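Local coordinates for protein phycocyanobilin lyase subunit alpha (Nostoc sp. PCC 7120, PDB 5N3U) that pairs with the beta subunit to form a lyase that is probably required for attaching the bilin chromophore to the phycocyanin alpha chain, at residues A[32-37]-A[71-76]; A[101-106]-A[140-145]. All blocks are in the same frame, centred on the assembly; numbering follows the deposited sequence.

Contact 1 (A[32-37]-A[71-76]); sequences SLRYYA and YPLRRN
Tyr35 lays one face of its ring against the amide of Asn76, whose ND2 stands 3.1 Å above the plane of the Tyr35 ring and over its centre, ring and amide planes being 28° apart. With CG anti to the backbone N (chi1 -178°), the phenol swings toward helix 72-83; its CE1 packs 3.8 Å from Pro72 CB, and the Pro72 carbonyl oxygen lies at the ring edge. Asn76 ND2 also donates to Tyr35 O at 3.1 Å, within its own amide plane but above that of the carbonyl. Alongside, Leu73 CD1 rests 3.5 Å from Arg34 O, while its CD2 meets the arginine chain, which crosses it at about a right angle and turns its NE to Ser28 O. The helical segments 32-37 and 72-76 run almost parallel, at 13°, their axes 9.1 Å apart at closest approach, consistent with successive HEAT-like repeats. With an alanine in place of Tyr35, the Asn76 amide would probably lose the aromatic surface it lies on, and a gap would open beside Pro72. Because Asn76 OD1 accepts from Arg79, the amide is held through both nitrogen and oxygen, which fixes its flip and directs one N-H to the carbonyl on helix 31-43.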
# COMPACT_ATOMS: atom_id res chain seq x y z
N SER A 32 0.48 15.50 -19.11
CA SER A 32 0.65 14.62 -17.95
C SER A 32 -0.61 14.50 -17.13
O SER A 32 -0.93 13.47 -16.58
CB SER A 32 1.80 15.09 -17.09
OG SER A 32 2.98 14.74 -17.75
N LEU A 33 -1.32 15.61 -17.03
CA LEU A 33 -2.54 15.69 -16.32
C LEU A 33 -3.64 14.92 -17.05
O LEU A 33 -4.43 14.22 -16.39
CB LEU A 33 -2.91 17.16 -16.12
CG LEU A 33 -4.14 17.43 -15.24
CD1 LEU A 33 -3.99 16.90 -13.83
CD2 LEU A 33 -4.47 18.94 -15.17
N ARG A 34 -3.69 15.01 -18.37
CA ARG A 34 -4.62 14.14 -19.11
C ARG A 34 -4.31 12.64 -18.79
O ARG A 34 -5.22 11.83 -18.60
CB ARG A 34 -4.41 14.27 -20.62
CG ARG A 34 -4.65 15.64 -21.15
CD ARG A 34 -4.47 15.57 -22.66
NE ARG A 34 -4.95 16.81 -23.25
CZ ARG A 34 -5.19 17.00 -24.55
NH1 ARG A 34 -5.03 16.02 -25.44
NH2 ARG A 34 -5.62 18.20 -24.93
N TYR A 35 -3.03 12.28 -18.86
CA TYR A 35 -2.59 10.88 -18.64
C TYR A 35 -3.03 10.42 -17.26
O TYR A 35 -3.55 9.36 -17.10
CB TYR A 35 -1.08 10.82 -18.85
CG TYR A 35 -0.43 9.49 -18.72
CD1 TYR A 35 -0.35 8.63 -19.81
CD2 TYR A 35 0.13 9.05 -17.50
CE1 TYR A 35 0.25 7.39 -19.71
CE2 TYR A 35 0.79 7.79 -17.40
CZ TYR A 35 0.84 7.00 -18.50
OH TYR A 35 1.40 5.75 -18.47
N TYR A 36 -2.81 11.24 -16.26
CA TYR A 36 -3.12 10.91 -14.90
C TYR A 36 -4.62 10.78 -14.75
O TYR A 36 -5.14 9.83 -14.16
CB TYR A 36 -2.53 11.98 -13.96
CG TYR A 36 -2.80 11.61 -12.54
CD1 TYR A 36 -3.95 12.01 -11.94
CD2 TYR A 36 -1.91 10.82 -11.82
CE1 TYR A 36 -4.26 11.67 -10.68
CE2 TYR A 36 -2.17 10.46 -10.52
CZ TYR A 36 -3.36 10.91 -9.96
OH TYR A 36 -3.68 10.58 -8.73
N ALA A 37 -5.35 11.69 -15.36
CA ALA A 37 -6.79 11.66 -15.22
C ALA A 37 -7.44 10.44 -15.81
O ALA A 37 -8.34 9.89 -15.25
CB ALA A 37 -7.39 12.93 -15.85
N TYR A 71 1.39 6.10 -28.13
CA TYR A 71 0.33 7.00 -27.82
C TYR A 71 -0.04 6.83 -26.34
O TYR A 71 -0.98 6.10 -26.03
CB TYR A 71 -0.88 6.65 -28.66
CG TYR A 71 -0.78 6.90 -30.16
CD1 TYR A 71 -0.32 5.92 -31.01
CD2 TYR A 71 -1.29 8.09 -30.73
CE1 TYR A 71 -0.30 6.12 -32.38
CE2 TYR A 71 -1.25 8.33 -32.07
CZ TYR A 71 -0.76 7.36 -32.89
OH TYR A 71 -0.67 7.56 -34.21
N PRO A 72 0.68 7.51 -25.41
CA PRO A 72 0.40 7.30 -23.97
C PRO A 72 -1.04 7.50 -23.52
O PRO A 72 -1.54 6.77 -22.72
CB PRO A 72 1.30 8.34 -23.29
CG PRO A 72 2.44 8.50 -24.23
CD PRO A 72 1.85 8.37 -25.63
N LEU A 73 -1.70 8.53 -23.97
CA LEU A 73 -3.05 8.72 -23.48
C LEU A 73 -3.97 7.65 -24.07
O LEU A 73 -4.92 7.27 -23.41
CB LEU A 73 -3.59 10.17 -23.80
CG LEU A 73 -5.00 10.46 -23.32
CD1 LEU A 73 -5.02 10.38 -21.81
CD2 LEU A 73 -5.55 11.88 -23.76
N ARG A 74 -3.73 7.22 -25.30
CA ARG A 74 -4.60 6.18 -25.85
C ARG A 74 -4.45 4.89 -25.01
O ARG A 74 -5.42 4.23 -24.72
CB ARG A 74 -4.26 5.85 -27.27
CG ARG A 74 -4.65 6.94 -28.23
CD ARG A 74 -4.47 6.44 -29.65
NE ARG A 74 -4.52 7.57 -30.57
CZ ARG A 74 -4.64 7.47 -31.88
NH1 ARG A 74 -4.77 6.28 -32.45
NH2 ARG A 74 -4.63 8.59 -32.60
N ARG A 75 -3.24 4.58 -24.60
CA ARG A 75 -3.03 3.42 -23.76
C ARG A 75 -3.80 3.48 -22.46
O ARG A 75 -4.49 2.58 -22.09
CB ARG A 75 -1.52 3.28 -23.46
CG ARG A 75 -0.64 3.10 -24.65
CD ARG A 75 0.84 3.27 -24.22
NE ARG A 75 1.74 3.13 -25.38
CZ ARG A 75 3.06 3.24 -25.31
NH1 ARG A 75 3.62 3.49 -24.15
NH2 ARG A 75 3.84 3.08 -26.39
N ASN A 76 -3.71 4.58 -21.74
CA ASN A 76 -4.37 4.71 -20.48
C ASN A 76 -5.89 4.79 -20.59
O ASN A 76 -6.59 4.24 -19.78
CB ASN A 76 -3.89 5.99 -19.76
CG ASN A 76 -2.70 5.72 -18.88
OD1 ASN A 76 -2.08 4.61 -18.96
ND2 ASN A 76 -2.40 6.66 -18.03

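Contact 2 (A[101-106]-A[140-145]); sequences DFYVRE and GRPHLV
Phe102, in the first turn of helix 102-115, and Val145, in a loop without regular structure, bring their CA atoms to 7.8 Å, the closest pair of CA atoms across the two segments. The Phe102 ring stacks face to face on the imidazole of His143, with ring centroids 3.7 Å apart and planes 12° from parallel. The two side chains slide past each other in opposite directions, which places the CB of each residue over the ring of the other in a pair of CH-pi contacts. His143 CG sits between the backbone N and the carbonyl carbon (chi1 58°), and a nearly straight bond from His143 ND1 to Leu144 O (2.7 Å, 173°), lying in the imidazole plane, settles the rotation of the ring. The same Leu144 O approaches Phe102 CE2 to 3.1 Å, obliquely to the phenyl ring. Tyr103 completes an aromatic cluster at the start of a HEAT-repeat helix whose N-cap is Asp101, the carboxylate OD1 accepting from Tyr103 N. One face of the tyrosine ring is covered by Phe102 CD1, while Tyr103 OH comes to the edge of the imidazole, 3.2 Å from His143 CD2, and also touches Pro142 CG at 3.6 Å. The far face of the His143 ring, turned from the phenylalanine, lies over Arg141 CB. On the other flank of Phe102, the Arg105 guanidinium passes over Phe102 CA and offers NH2 edge-on to Val145 O in a weak bond of 3.1 Å; its firmer partners are Cys99 O and the Gln146 side chain. The loop also faces the beta subunit, where Pro142 packs on Pro65 of that chain and Gly140 O accepts from its Arg93.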
# COMPACT_ATOMS: atom_id res chain seq x y z
N ASP A 101 0.73 1.27 -32.33
CA ASP A 101 1.42 1.15 -31.07
C ASP A 101 1.00 -0.19 -30.39
O ASP A 101 -0.17 -0.38 -30.02
CB ASP A 101 0.98 2.31 -30.20
CG ASP A 101 1.56 2.29 -28.80
OD1 ASP A 101 2.30 1.36 -28.41
OD2 ASP A 101 1.24 3.25 -28.03
N PHE A 102 1.98 -1.06 -30.20
CA PHE A 102 1.75 -2.34 -29.57
C PHE A 102 0.97 -2.24 -28.26
O PHE A 102 0.05 -3.06 -28.00
CB PHE A 102 3.11 -3.11 -29.36
CG PHE A 102 2.97 -4.33 -28.50
CD1 PHE A 102 3.03 -4.23 -27.12
CD2 PHE A 102 2.77 -5.61 -29.07
CE1 PHE A 102 2.86 -5.31 -26.31
CE2 PHE A 102 2.68 -6.75 -28.24
CZ PHE A 102 2.61 -6.61 -26.86
N TYR A 103 1.33 -1.26 -27.46
CA TYR A 103 0.81 -1.14 -26.11
C TYR A 103 -0.67 -0.65 -26.13
O TYR A 103 -1.42 -0.98 -25.25
CB TYR A 103 1.69 -0.26 -25.23
CG TYR A 103 2.98 -0.93 -24.96
CD1 TYR A 103 3.02 -2.01 -24.05
CD2 TYR A 103 4.14 -0.58 -25.64
CE1 TYR A 103 4.23 -2.74 -23.85
CE2 TYR A 103 5.34 -1.25 -25.41
CZ TYR A 103 5.36 -2.33 -24.53
OH TYR A 103 6.51 -3.04 -24.31
N VAL A 104 -1.07 0.04 -27.17
CA VAL A 104 -2.51 0.33 -27.39
C VAL A 104 -3.27 -0.96 -27.74
O VAL A 104 -4.32 -1.18 -27.22
CB VAL A 104 -2.71 1.37 -28.47
CG1 VAL A 104 -4.17 1.49 -28.81
CG2 VAL A 104 -2.22 2.70 -27.98
N ARG A 105 -2.74 -1.73 -28.66
CA ARG A 105 -3.33 -3.03 -29.04
C ARG A 105 -3.50 -3.91 -27.82
O ARG A 105 -4.56 -4.52 -27.61
CB ARG A 105 -2.55 -3.73 -30.15
CG ARG A 105 -2.35 -2.89 -31.42
CD ARG A 105 -2.05 -3.71 -32.69
NE ARG A 105 -0.79 -4.45 -32.66
CZ ARG A 105 0.41 -3.90 -32.76
NH1 ARG A 105 0.53 -2.58 -32.89
NH2 ARG A 105 1.48 -4.67 -32.69
N GLU A 106 -2.50 -3.92 -27.01
CA GLU A 106 -2.50 -4.76 -25.78
C GLU A 106 -3.56 -4.30 -24.80
O GLU A 106 -4.33 -5.07 -24.26
CB GLU A 106 -1.12 -4.71 -25.08
CG GLU A 106 -1.02 -5.74 -23.98
CD GLU A 106 0.38 -5.84 -23.41
OE1 GLU A 106 0.94 -4.78 -22.99
OE2 GLU A 106 0.93 -6.98 -23.43
N GLY A 140 15.29 -6.33 -29.84
CA GLY A 140 15.26 -5.09 -29.04
C GLY A 140 13.90 -4.64 -28.46
O GLY A 140 13.88 -3.67 -27.70
N ARG A 141 12.81 -5.30 -28.87
CA ARG A 141 11.48 -5.05 -28.32
C ARG A 141 11.24 -5.96 -27.15
O ARG A 141 11.41 -7.14 -27.24
CB ARG A 141 10.41 -5.39 -29.37
CG ARG A 141 10.53 -4.73 -30.69
CD ARG A 141 10.26 -3.24 -30.54
NE ARG A 141 10.33 -2.75 -31.90
CZ ARG A 141 11.15 -1.82 -32.34
NH1 ARG A 141 11.89 -1.13 -31.51
NH2 ARG A 141 11.14 -1.50 -33.62
N PRO A 142 10.72 -5.44 -26.04
CA PRO A 142 10.40 -6.30 -24.91
C PRO A 142 8.99 -6.94 -24.95
O PRO A 142 8.27 -6.92 -23.95
CB PRO A 142 10.49 -5.32 -23.75
CG PRO A 142 9.95 -4.05 -24.34
CD PRO A 142 10.43 -4.03 -25.77
N HIS A 143 8.56 -7.34 -26.12
CA HIS A 143 7.23 -7.86 -26.33
C HIS A 143 7.25 -8.67 -27.63
O HIS A 143 8.11 -8.51 -28.48
CB HIS A 143 6.17 -6.74 -26.33
CG HIS A 143 6.37 -5.66 -27.36
ND1 HIS A 143 6.09 -5.85 -28.69
CD2 HIS A 143 6.76 -4.37 -27.24
CE1 HIS A 143 6.31 -4.72 -29.36
NE2 HIS A 143 6.72 -3.81 -28.49
N LEU A 144 6.24 -9.50 -27.81
CA LEU A 144 6.05 -10.18 -29.08
C LEU A 144 5.43 -9.29 -30.07
O LEU A 144 5.04 -8.17 -29.72
CB LEU A 144 5.19 -11.43 -28.86
CG LEU A 144 5.74 -12.39 -27.83
CD1 LEU A 144 4.78 -13.49 -27.47
CD2 LEU A 144 7.04 -13.00 -28.29
N VAL A 145 5.33 -9.73 -31.32
CA VAL A 145 4.80 -8.92 -32.37
C VAL A 145 3.35 -8.49 -32.18
O VAL A 145 2.96 -7.40 -32.67
CB VAL A 145 5.00 -9.49 -33.80
CG1 VAL A 145 6.46 -9.42 -34.20
CG2 VAL A 145 4.38 -10.87 -33.94
O HOH W 1 6.35 -4.88 -22.74

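Contacts 1 and 2 follow one another along the chain, their centres about 17 Å apart, and helix 72-83 joins them: it packs on helix 31-43 in contact 1 and on helix 102-115, which carries the first segment of contact 2. The two contacts meet directly at Asp101, whose OD2 forms a salt bridge with Arg75 NE at 2.7 Å and probably accepts a hydrogen bond from Tyr71 N at 2.9 Å. Arg75 CG also packs 3.7 Å from Val104 CG2. Through NH1, Arg75 forms a second salt bridge, to Asp96 of the beta subunit, so this junction between successive helices also takes part in the subunit interface.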